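Local atomic coordinates of cysteine S-methyltransferase NleE (Escherichia coli O157:H7, PDB entry 4R29), a protein that uses S-adenosylmethionine to methylate, probably, a zinc-finger cysteine of host TAB2 and TAB3, which would block NF-kappa-B activation. Residues S98-T101 / V102-G105; C126-P129 / D130-C133; R172-M175 / Q176-Y180. The protein carries 1 engineered substitution. All coordinates share one frame; numbering follows the deposited sequence.

Contact 1. Residues S98-T101 / V102-G105; sequences SWLT and VISG. With SAM (S-adenosylmethionine), chain E.
The last turns of helix 95-103, where Trp-99 and Leu-100 pack and bond against Ile-103 and Ser-104, hold Ser-98 of the S-adenosylmethionine site at one end and a Schellman motif at the other. Ile-103 N donates to Trp-99 O at 2.9 Å. On the same pair of residues the side chains run alongside each other, and Ile-103 CD1 meets the benzo edge of the indole near its plane, 3.8 Å from Trp-99 CZ3, while Phe-112 packs edge-to-face with the same ring system. Leu-100 CD1 also comes within 4.1 Å of Ile-103 CG1, the two side chains lying at a slant to each other.

Leu-100 O accepts twice from one residue. Ser-104 N arrives at 3.0 Å and Ser-104 OG at 2.8 Å, from opposite faces of the carbonyl plane; the hydroxyl can fold back because it sits between its own N and carbonyl carbon (chi1 67°). Gly-105 then leaves the helix with positive phi, its N bonded to Val-102 O at 2.9 Å.

At the cofactor end, Ser-98 OG accepts from the amino nitrogen of S-adenosylmethionine, SAM N, at 2.6 Å. The same hydroxyl is bonded to Thr-94 O, so it probably passes its own proton to that carbonyl while receiving one from the cofactor. Thr-101 OG1 pairs with Gly-97 O and with Arg-107 NE, and Arg-107 NH2 bonds both Ser-98 O and the cofactor.

The chemistry thus implies a two-shell site: Ser-98 grips the methionine amino group directly, and Thr-101 probably helps to position the cofactor-binding Arg-107. Behind them Leu-100 O, with two donors from Ser-104, reinforces the last turn, and Gly-105 ends the helix.

Contact 2. Residues C126-P129 / D130-C133; sequences CELP and DICC
Leu-128 and Ile-131 are the first and last residues of a type II beta turn, and their side chains form its tight half. Leu-128 CB lies only 3.4 Å from Ile-131 CG1; with CG1 anti to its carbonyl carbon (chi1 -57°), the branch lies against Leu-128 CB and near Pro-129 O. The turn is closed by Ile-131 N bonding to Leu-128 O at 3.3 Å, a long bond whose donor stands above the carbonyl plane, 46° out of it. Leu-128 also packs on Phe-70 and Met-73 of helix 59-76, while Ile-131 rests on Val-149.

The rest of the contact is looser. Cys-126 SG and Cys-133 SG are 3.9 Å apart, a van der Waals contact and no disulfide. Between the two arms a water donates to Cys-126 O at 2.8 Å and to Ile-131 O at 2.9 Å, linking two acceptors that could not bond each other. At the bend itself, Pro-129 and Asp-130 are exposed to solvent.

Proline at the second position and a residue with positive phi at the third (Asp-130, 63°) are the classic signature of a type II turn, here reversing the chain between helix 120-125 and the edge strand 131-137 of the Rossmann-like fold.

Contact 3. Residues R172-M175 / Q176-Y180; sequences RDIM and QELNY
Leu-178 N and Asn-179 N donate to Ile-174 O and Met-175 O, the bonds that tie these successive turns of helix 155-181 together. The first, Leu-178 N to Ile-174 O, is 3.0 Å long; the second, Asn-179 N to Met-175 O, is shorter at 2.7 Å. Glu-177 N bonds likewise to Asp-173 O at 3.1 Å.

Beyond the backbone, the neighbouring residues Arg-172 and Asp-173, within the first half of the contact, form a salt bridge. Arg-172 NE approaches the syn side of Asp-173 OD1 at 2.8 Å, in a hydrogen bond bent to 138°; NE lies 29° out of the carboxylate plane, and OD1 25° out of the guanidinium plane.

Packing is modest. Ile-174 and Leu-178, one turn apart, run alongside each other on one face of the helix, with Ile-174 CG2 touching Leu-178 CD1 at 3.9 Å; CG2 is placed beside the carbonyl carbon, on the side of the next turn.

Helix 155-181 is near its end here, and helix 186-201 lies against it: Ile-174 and Met-175 touch Ser-190, while Leu-178 and Asn-179 meet Lys-186.

Along the chain the three contacts follow in series, without overlap. Contacts 1 and 2 are neighbours, their centres 11 Å apart, and they touch where Ile-103 CG2 packs on Leu-128 CD1 at 3.7 Å. The end of helix 95-103 is thereby joined to the turn that leads into strand 131-137, an outer strand of the three-stranded antiparallel sheet. Contact 3 stands across the centre of the chain, about 32 Å from contact 1 and 33 Å from contact 2 between centres, near the far end of helix 155-181. Only contact 1 bonds the cofactor directly; contact 2 joins the sheet to helix 59-76, and contact 3 joins helices 155-181 and 186-201.

Contact 1. Residues S98-T101 / V102-G105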
ATOM      1  N   SER A  98      -3.516   7.019   3.765  1.00 19.69           N
ATOM      2  CA  SER A  98      -2.503   6.678   2.772  1.00 18.67           C
ATOM      3  C   SER A  98      -3.044   6.791   1.354  1.00 18.69           C
ATOM      4  O   SER A  98      -2.358   7.311   0.478  1.00 14.55           O
ATOM      5  CB  SER A  98      -1.933   5.279   3.021  1.00 17.97           C
ATOM      6  OG  SER A  98      -1.292   5.205   4.291  1.00 19.83           O
ATOM      7  N   TRP A  99      -4.274   6.320   1.121  1.00 16.85           N
ATOM      8  CA  TRP A  99      -4.873   6.463  -0.217  1.00 18.22           C
ATOM      9  C   TRP A  99      -5.738   7.723  -0.397  1.00 16.07           C
ATOM     10  O   TRP A  99      -5.905   8.212  -1.509  1.00 17.15           O
ATOM     11  CB  TRP A  99      -5.624   5.199  -0.668  1.00 17.78           C
ATOM     12  CG  TRP A  99      -6.639   4.666   0.298  1.00 16.69           C
ATOM     13  CD1 TRP A  99      -6.506   3.582   1.114  1.00 18.96           C
ATOM     14  CD2 TRP A  99      -7.954   5.180   0.533  1.00 19.96           C
ATOM     15  NE1 TRP A  99      -7.649   3.396   1.852  1.00 19.26           N
ATOM     16  CE2 TRP A  99      -8.558   4.359   1.513  1.00 20.22           C
ATOM     17  CE3 TRP A  99      -8.674   6.261   0.022  1.00 15.16           C
ATOM     18  CZ2 TRP A  99      -9.850   4.582   1.989  1.00 24.82           C
ATOM     19  CZ3 TRP A  99      -9.967   6.478   0.492  1.00 22.38           C
ATOM     20  CH2 TRP A  99     -10.538   5.645   1.470  1.00 23.25           C
ATOM     21  N   LEU A 100      -6.259   8.252   0.699  1.00 16.99           N
ATOM     22  CA  LEU A 100      -7.059   9.468   0.646  1.00 18.03           C
ATOM     23  C   LEU A 100      -6.239  10.645   0.105  1.00 18.22           C
ATOM     24  O   LEU A 100      -6.722  11.411  -0.717  1.00 17.37           O
ATOM     25  CB  LEU A 100      -7.627   9.805   2.030  1.00 14.60           C
ATOM     26  CG  LEU A 100      -8.600  10.995   2.006  1.00 19.91           C
ATOM     27  CD1 LEU A 100      -9.747  10.740   1.016  1.00 18.17           C
ATOM     28  CD2 LEU A 100      -9.164  11.318   3.401  1.00 19.57           C
ATOM     29  N   THR A 101      -5.002  10.782   0.578  1.00 15.39           N
ATOM     30  CA  THR A 101      -4.114  11.843   0.120  1.00 18.59           C
ATOM     31  C   THR A 101      -3.780  11.676  -1.370  1.00 17.91           C
ATOM     32  O   THR A 101      -3.393  12.623  -2.046  1.00 17.99           O
ATOM     33  CB  THR A 101      -2.787  11.859   0.940  1.00 18.85           C
ATOM     34  OG1 THR A 101      -2.246  10.535   0.982  1.00 18.77           O
ATOM     35  CG2 THR A 101      -3.008  12.346   2.370  1.00 17.41           C
ATOM     36  N   VAL A 102      -3.907  10.462  -1.885  1.00 15.06           N
ATOM     37  CA  VAL A 102      -3.631  10.265  -3.291  1.00 16.59           C
ATOM     38  C   VAL A 102      -4.883  10.552  -4.139  1.00 18.02           C
ATOM     39  O   VAL A 102      -4.801  11.280  -5.128  1.00 16.22           O
ATOM     40  CB  VAL A 102      -3.061   8.858  -3.573  1.00 14.69           C
ATOM     41  CG1 VAL A 102      -2.894   8.647  -5.054  1.00 16.01           C
ATOM     42  CG2 VAL A 102      -1.731   8.667  -2.831  1.00 15.94           C
ATOM     43  N   ILE A 103      -6.036  10.005  -3.741  1.00 15.82           N
ATOM     44  CA  ILE A 103      -7.258  10.186  -4.524  1.00 16.49           C
ATOM     45  C   ILE A 103      -7.770  11.632  -4.489  1.00 19.40           C
ATOM     46  O   ILE A 103      -8.407  12.092  -5.430  1.00 18.51           O
ATOM     47  CB  ILE A 103      -8.378   9.172  -4.172  1.00 19.27           C
ATOM     48  CG1 ILE A 103      -9.115   9.543  -2.878  1.00 18.16           C
ATOM     49  CG2 ILE A 103      -7.832   7.726  -4.131  1.00 15.94           C
ATOM     50  CD1 ILE A 103     -10.351   8.661  -2.622  1.00 14.60           C
ATOM     51  N   SER A 104      -7.450  12.360  -3.430  1.00 17.24           N
ATOM     52  CA  SER A 104      -7.820  13.768  -3.353  1.00 18.90           C
ATOM     53  C   SER A 104      -6.802  14.633  -4.100  1.00 19.90           C
ATOM     54  O   SER A 104      -6.919  15.853  -4.135  1.00 22.53           O
ATOM     55  CB  SER A 104      -7.899  14.213  -1.893  1.00 18.40           C
ATOM     56  OG  SER A 104      -6.607  14.197  -1.286  1.00 18.54           O
ATOM     57  N   GLY A 105      -5.780  14.001  -4.663  1.00 18.80           N
ATOM     58  CA  GLY A 105      -4.780  14.708  -5.443  1.00 19.27           C
ATOM     59  C   GLY A 105      -3.702  15.466  -4.669  1.00 21.53           C
ATOM     60  O   GLY A 105      -2.945  16.238  -5.258  1.00 22.94           O
TER
HETATM   61  N   SAM E 301       1.287   4.694   4.526  1.00 21.51           N
HETATM   62  CA  SAM E 301       2.438   5.573   4.315  1.00 25.67           C
HETATM   63  C   SAM E 301       2.230   6.497   3.121  1.00 22.86           C
HETATM   64  O   SAM E 301       2.891   7.538   3.035  1.00 21.16           O
HETATM   65  OXT SAM E 301       1.424   6.201   2.222  1.00 19.90           O
HETATM   66  CB  SAM E 301       3.730   4.794   4.086  1.00 21.32           C
HETATM   67  CG  SAM E 301       4.285   4.111   5.326  1.00 30.12           C
HETATM   68  SD  SAM E 301       6.042   3.649   5.184  1.00 36.13           S
HETATM   69  CE  SAM E 301       6.200   2.956   6.850  1.00 31.69           C
HETATM   70  C5' SAM E 301       6.804   5.258   5.509  1.00 30.19           C
HETATM   71  C4' SAM E 301       8.322   5.162   5.393  1.00 27.71           C
HETATM   72  O4' SAM E 301       8.874   6.441   5.138  1.00 27.15           O
HETATM   73  C3' SAM E 301       8.967   4.638   6.673  1.00 27.50           C
HETATM   74  O3' SAM E 301       9.146   3.235   6.629  1.00 23.85           O
HETATM   75  C2' SAM E 301      10.287   5.376   6.729  1.00 25.28           C
HETATM   76  O2' SAM E 301      11.231   4.550   6.112  1.00 19.46           O
HETATM   77  C1' SAM E 301      10.093   6.607   5.845  1.00 25.53           C
HETATM   78  N9  SAM E 301       9.933   7.866   6.598  1.00 21.30           N
HETATM   79  C8  SAM E 301      10.667   9.007   6.416  1.00 23.33           C
HETATM   80  N7  SAM E 301      10.217   9.963   7.249  1.00 21.97           N
HETATM   81  C5  SAM E 301       9.191   9.447   7.961  1.00 24.00           C
HETATM   82  C6  SAM E 301       8.377   9.994   8.942  1.00 20.38           C
HETATM   83  N6  SAM E 301       8.555  11.252   9.334  1.00 24.53           N
HETATM   84  N1  SAM E 301       7.391   9.219   9.506  1.00 26.32           N
HETATM   85  C2  SAM E 301       7.208   7.913   9.085  1.00 27.36           C
HETATM   86  N3  SAM E 301       8.017   7.373   8.106  1.00 26.29           N
HETATM   87  C4  SAM E 301       8.995   8.131   7.550  1.00 22.72           C

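Contact 2. Residues C126-P129 / D130-C133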
ATOM      1  N   CYS A 126      -9.516   0.775  -6.832  1.00 20.17           N
ATOM      2  CA  CYS A 126      -9.169   0.370  -8.188  1.00 24.10           C
ATOM      3  C   CYS A 126     -10.185   0.768  -9.252  1.00 26.25           C
ATOM      4  O   CYS A 126      -9.908   0.648 -10.453  1.00 25.11           O
ATOM      5  CB  CYS A 126      -8.968  -1.139  -8.229  1.00 24.70           C
ATOM      6  SG  CYS A 126      -7.434  -1.635  -7.458  1.00 27.81           S
ATOM      7  N   GLU A 127     -11.352   1.240  -8.814  1.00 20.98           N
ATOM      8  CA  GLU A 127     -12.387   1.667  -9.746  1.00 27.08           C
ATOM      9  C   GLU A 127     -12.440   3.186  -9.972  1.00 22.82           C
ATOM     10  O   GLU A 127     -13.329   3.673 -10.658  1.00 26.89           O
ATOM     11  CB  GLU A 127     -13.759   1.113  -9.322  1.00 26.66           C
ATOM     12  CG  GLU A 127     -13.780  -0.415  -9.147  1.00 29.83           C
ATOM     13  CD  GLU A 127     -15.156  -0.964  -8.725  1.00 38.28           C
ATOM     14  OE1 GLU A 127     -16.011  -0.181  -8.250  1.00 33.36           O
ATOM     15  OE2 GLU A 127     -15.380  -2.190  -8.864  1.00 43.61           O
ATOM     16  N   LEU A 128     -11.488   3.927  -9.413  1.00 23.02           N
ATOM     17  CA  LEU A 128     -11.426   5.381  -9.608  1.00 21.50           C
ATOM     18  C   LEU A 128     -10.616   5.773 -10.847  1.00 21.28           C
ATOM     19  O   LEU A 128      -9.626   5.123 -11.176  1.00 23.03           O
ATOM     20  CB  LEU A 128     -10.821   6.050  -8.374  1.00 21.08           C
ATOM     21  CG  LEU A 128     -11.605   5.918  -7.067  1.00 22.09           C
ATOM     22  CD1 LEU A 128     -10.717   6.256  -5.871  1.00 17.14           C
ATOM     23  CD2 LEU A 128     -12.885   6.784  -7.089  1.00 21.31           C
ATOM     24  N   PRO A 129     -11.016   6.854 -11.532  1.00 22.35           N
ATOM     25  CA  PRO A 129     -10.278   7.154 -12.770  1.00 22.71           C
ATOM     26  C   PRO A 129      -8.824   7.524 -12.462  1.00 24.96           C
ATOM     27  O   PRO A 129      -8.576   8.257 -11.491  1.00 21.69           O
ATOM     28  CB  PRO A 129     -11.026   8.362 -13.365  1.00 19.22           C
ATOM     29  CG  PRO A 129     -12.363   8.440 -12.606  1.00 18.77           C
ATOM     30  CD  PRO A 129     -12.065   7.853 -11.242  1.00 19.08           C
ATOM     31  N   ASP A 130      -7.898   7.002 -13.268  1.00 21.05           N
ATOM     32  CA  ASP A 130      -6.470   7.323 -13.188  1.00 26.08           C
ATOM     33  C   ASP A 130      -5.816   6.914 -11.865  1.00 25.96           C
ATOM     34  O   ASP A 130      -4.750   7.410 -11.516  1.00 23.39           O
ATOM     35  CB  ASP A 130      -6.239   8.806 -13.438  1.00 26.85           C
ATOM     36  CG  ASP A 130      -6.963   9.300 -14.674  1.00 32.43           C
ATOM     37  OD1 ASP A 130      -6.622   8.821 -15.778  1.00 32.49           O
ATOM     38  OD2 ASP A 130      -7.877  10.150 -14.535  1.00 32.35           O
ATOM     39  N   ILE A 131      -6.474   6.021 -11.133  1.00 21.63           N
ATOM     40  CA  ILE A 131      -5.939   5.490  -9.893  1.00 24.86           C
ATOM     41  C   ILE A 131      -5.440   4.059 -10.107  1.00 24.41           C
ATOM     42  O   ILE A 131      -6.229   3.165 -10.415  1.00 23.05           O
ATOM     43  CB  ILE A 131      -7.009   5.505  -8.788  1.00 23.87           C
ATOM     44  CG1 ILE A 131      -7.542   6.926  -8.592  1.00 22.07           C
ATOM     45  CG2 ILE A 131      -6.440   4.979  -7.494  1.00 18.67           C
ATOM     46  CD1 ILE A 131      -6.494   7.893  -8.128  1.00 19.50           C
ATOM     47  N   CYS A 132      -4.133   3.853  -9.951  1.00 21.86           N
ATOM     48  CA  CYS A 132      -3.542   2.522 -10.079  1.00 21.49           C
ATOM     49  C   CYS A 132      -2.987   1.979  -8.752  1.00 22.19           C
ATOM     50  O   CYS A 132      -2.465   2.730  -7.916  1.00 20.17           O
ATOM     51  CB  CYS A 132      -2.434   2.532 -11.132  1.00 23.88           C
ATOM     52  SG  CYS A 132      -2.936   3.156 -12.756  1.00 30.87           S
ATOM     53  N   CYS A 133      -3.100   0.667  -8.573  1.00 22.58           N
ATOM     54  CA  CYS A 133      -2.528  -0.010  -7.409  1.00 24.58           C
ATOM     55  C   CYS A 133      -1.570  -1.119  -7.844  1.00 26.22           C
ATOM     56  O   CYS A 133      -1.978  -2.067  -8.516  1.00 26.50           O
ATOM     57  CB  CYS A 133      -3.632  -0.609  -6.530  1.00 22.35           C
ATOM     58  SG  CYS A 133      -4.698   0.622  -5.728  1.00 21.00           S
TER
HETATM   59  O   HOH W   1      -7.217   0.508 -11.121  1.00 32.67           O

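Contact 3. Residues R172-M175 / Q176-Y180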
ATOM      1  N   ARG A 172      14.424  -4.789   2.025  1.00 25.34           N
ATOM      2  CA  ARG A 172      14.209  -6.193   2.344  1.00 30.94           C
ATOM      3  C   ARG A 172      15.447  -7.063   2.014  1.00 29.62           C
ATOM      4  O   ARG A 172      15.757  -7.987   2.757  1.00 26.75           O
ATOM      5  CB  ARG A 172      12.920  -6.731   1.714  1.00 29.93           C
ATOM      6  CG  ARG A 172      13.005  -6.958   0.241  1.00 37.33           C
ATOM      7  CD  ARG A 172      13.165  -8.432  -0.113  1.00 43.85           C
ATOM      8  NE  ARG A 172      13.473  -8.582  -1.537  1.00 44.86           N
ATOM      9  CZ  ARG A 172      12.604  -8.339  -2.518  1.00 45.45           C
ATOM     10  NH1 ARG A 172      11.369  -7.933  -2.227  1.00 40.41           N
ATOM     11  NH2 ARG A 172      12.969  -8.493  -3.788  1.00 45.99           N
ATOM     12  N   ASP A 173      16.167  -6.747   0.938  1.00 24.86           N
ATOM     13  CA  ASP A 173      17.422  -7.452   0.647  1.00 29.24           C
ATOM     14  C   ASP A 173      18.432  -7.300   1.786  1.00 28.66           C
ATOM     15  O   ASP A 173      19.057  -8.272   2.221  1.00 29.01           O
ATOM     16  CB  ASP A 173      18.033  -6.994  -0.682  1.00 28.48           C
ATOM     17  CG  ASP A 173      17.224  -7.464  -1.879  1.00 32.13           C
ATOM     18  OD1 ASP A 173      16.243  -8.211  -1.675  1.00 36.06           O
ATOM     19  OD2 ASP A 173      17.561  -7.098  -3.022  1.00 33.64           O
ATOM     20  N   ILE A 174      18.571  -6.073   2.277  1.00 28.86           N
ATOM     21  CA  ILE A 174      19.475  -5.782   3.379  1.00 26.86           C
ATOM     22  C   ILE A 174      19.063  -6.543   4.637  1.00 26.63           C
ATOM     23  O   ILE A 174      19.876  -7.218   5.271  1.00 28.24           O
ATOM     24  CB  ILE A 174      19.569  -4.262   3.620  1.00 28.77           C
ATOM     25  CG1 ILE A 174      20.337  -3.616   2.458  1.00 26.82           C
ATOM     26  CG2 ILE A 174      20.254  -3.948   4.948  1.00 23.83           C
ATOM     27  CD1 ILE A 174      20.527  -2.133   2.614  1.00 27.82           C
ATOM     28  N   MET A 175      17.784  -6.486   4.963  1.00 25.51           N
ATOM     29  CA  MET A 175      17.302  -7.152   6.155  1.00 24.22           C
ATOM     30  C   MET A 175      17.394  -8.680   6.108  1.00 29.10           C
ATOM     31  O   MET A 175      17.657  -9.324   7.129  1.00 25.55           O
ATOM     32  CB  MET A 175      15.893  -6.697   6.483  1.00 22.03           C
ATOM     33  CG  MET A 175      15.897  -5.606   7.528  1.00 26.62           C
ATOM     34  SD  MET A 175      14.291  -4.862   7.625  1.00 32.90           S
ATOM     35  CE  MET A 175      13.563  -6.044   8.756  1.00 28.45           C
ATOM     36  N   GLN A 176      17.169  -9.248   4.929  1.00 24.16           N
ATOM     37  CA  GLN A 176      17.308 -10.676   4.734  1.00 26.66           C
ATOM     38  C   GLN A 176      18.751 -11.084   4.984  1.00 29.07           C
ATOM     39  O   GLN A 176      19.016 -12.085   5.649  1.00 27.91           O
ATOM     40  CB  GLN A 176      16.938 -11.034   3.301  1.00 32.47           C
ATOM     41  CG  GLN A 176      15.475 -10.845   2.981  1.00 34.35           C
ATOM     42  CD  GLN A 176      14.744 -12.163   2.874  1.00 49.84           C
ATOM     43  OE1 GLN A 176      14.190 -12.494   1.811  1.00 51.73           O
ATOM     44  NE2 GLN A 176      14.737 -12.937   3.973  1.00 44.68           N
ATOM     45  N   GLU A 177      19.680 -10.297   4.445  1.00 25.18           N
ATOM     46  CA  GLU A 177      21.081 -10.646   4.530  1.00 27.47           C
ATOM     47  C   GLU A 177      21.554 -10.574   5.964  1.00 26.07           C
ATOM     48  O   GLU A 177      22.206 -11.493   6.455  1.00 25.03           O
ATOM     49  CB  GLU A 177      21.938  -9.745   3.638  1.00 27.10           C
ATOM     50  CG  GLU A 177      23.415 -10.047   3.776  1.00 32.13           C
ATOM     51  CD  GLU A 177      24.196  -9.875   2.486  1.00 37.35           C
ATOM     52  OE1 GLU A 177      23.801  -9.041   1.640  1.00 39.70           O
ATOM     53  OE2 GLU A 177      25.222 -10.574   2.321  1.00 38.37           O
ATOM     54  N   LEU A 178      21.223  -9.470   6.624  1.00 26.34           N
ATOM     55  CA  LEU A 178      21.490  -9.295   8.048  1.00 24.87           C
ATOM     56  C   LEU A 178      20.808 -10.375   8.881  1.00 24.65           C
ATOM     57  O   LEU A 178      21.398 -10.920   9.807  1.00 22.58           O
ATOM     58  CB  LEU A 178      21.037  -7.905   8.501  1.00 26.30           C
ATOM     59  CG  LEU A 178      21.800  -6.803   7.759  1.00 24.66           C
ATOM     60  CD1 LEU A 178      21.494  -5.443   8.348  1.00 22.76           C
ATOM     61  CD2 LEU A 178      23.294  -7.100   7.823  1.00 26.30           C
ATOM     62  N   ASN A 179      19.567 -10.696   8.543  1.00 24.16           N
ATOM     63  CA  ASN A 179      18.885 -11.765   9.242  1.00 24.53           C
ATOM     64  C   ASN A 179      19.698 -13.050   9.133  1.00 29.37           C
ATOM     65  O   ASN A 179      19.807 -13.818  10.086  1.00 30.88           O
ATOM     66  CB  ASN A 179      17.481 -12.002   8.697  1.00 22.31           C
ATOM     67  CG  ASN A 179      16.810 -13.177   9.374  1.00 26.72           C
ATOM     68  OD1 ASN A 179      16.501 -13.117  10.567  1.00 23.21           O
ATOM     69  ND2 ASN A 179      16.610 -14.265   8.630  1.00 22.88           N
ATOM     70  N   TYR A 180      20.276 -13.267   7.958  1.00 27.63           N
ATOM     71  CA  TYR A 180      21.066 -14.456   7.712  1.00 29.79           C
ATOM     72  C   TYR A 180      22.390 -14.436   8.475  1.00 30.67           C
ATOM     73  O   TYR A 180      22.796 -15.456   9.032  1.00 32.52           O
ATOM     74  CB  TYR A 180      21.324 -14.616   6.209  1.00 31.23           C
ATOM     75  CG  TYR A 180      22.010 -15.900   5.810  1.00 30.40           C
ATOM     76  CD1 TYR A 180      21.281 -17.067   5.611  1.00 35.28           C
ATOM     77  CD2 TYR A 180      23.385 -15.944   5.612  1.00 37.65           C
ATOM     78  CE1 TYR A 180      21.902 -18.252   5.237  1.00 37.84           C
ATOM     79  CE2 TYR A 180      24.024 -17.125   5.235  1.00 42.34           C
ATOM     80  CZ  TYR A 180      23.277 -18.278   5.049  1.00 43.68           C
ATOM     81  OH  TYR A 180      23.899 -19.451   4.675  1.00 43.11           O
TER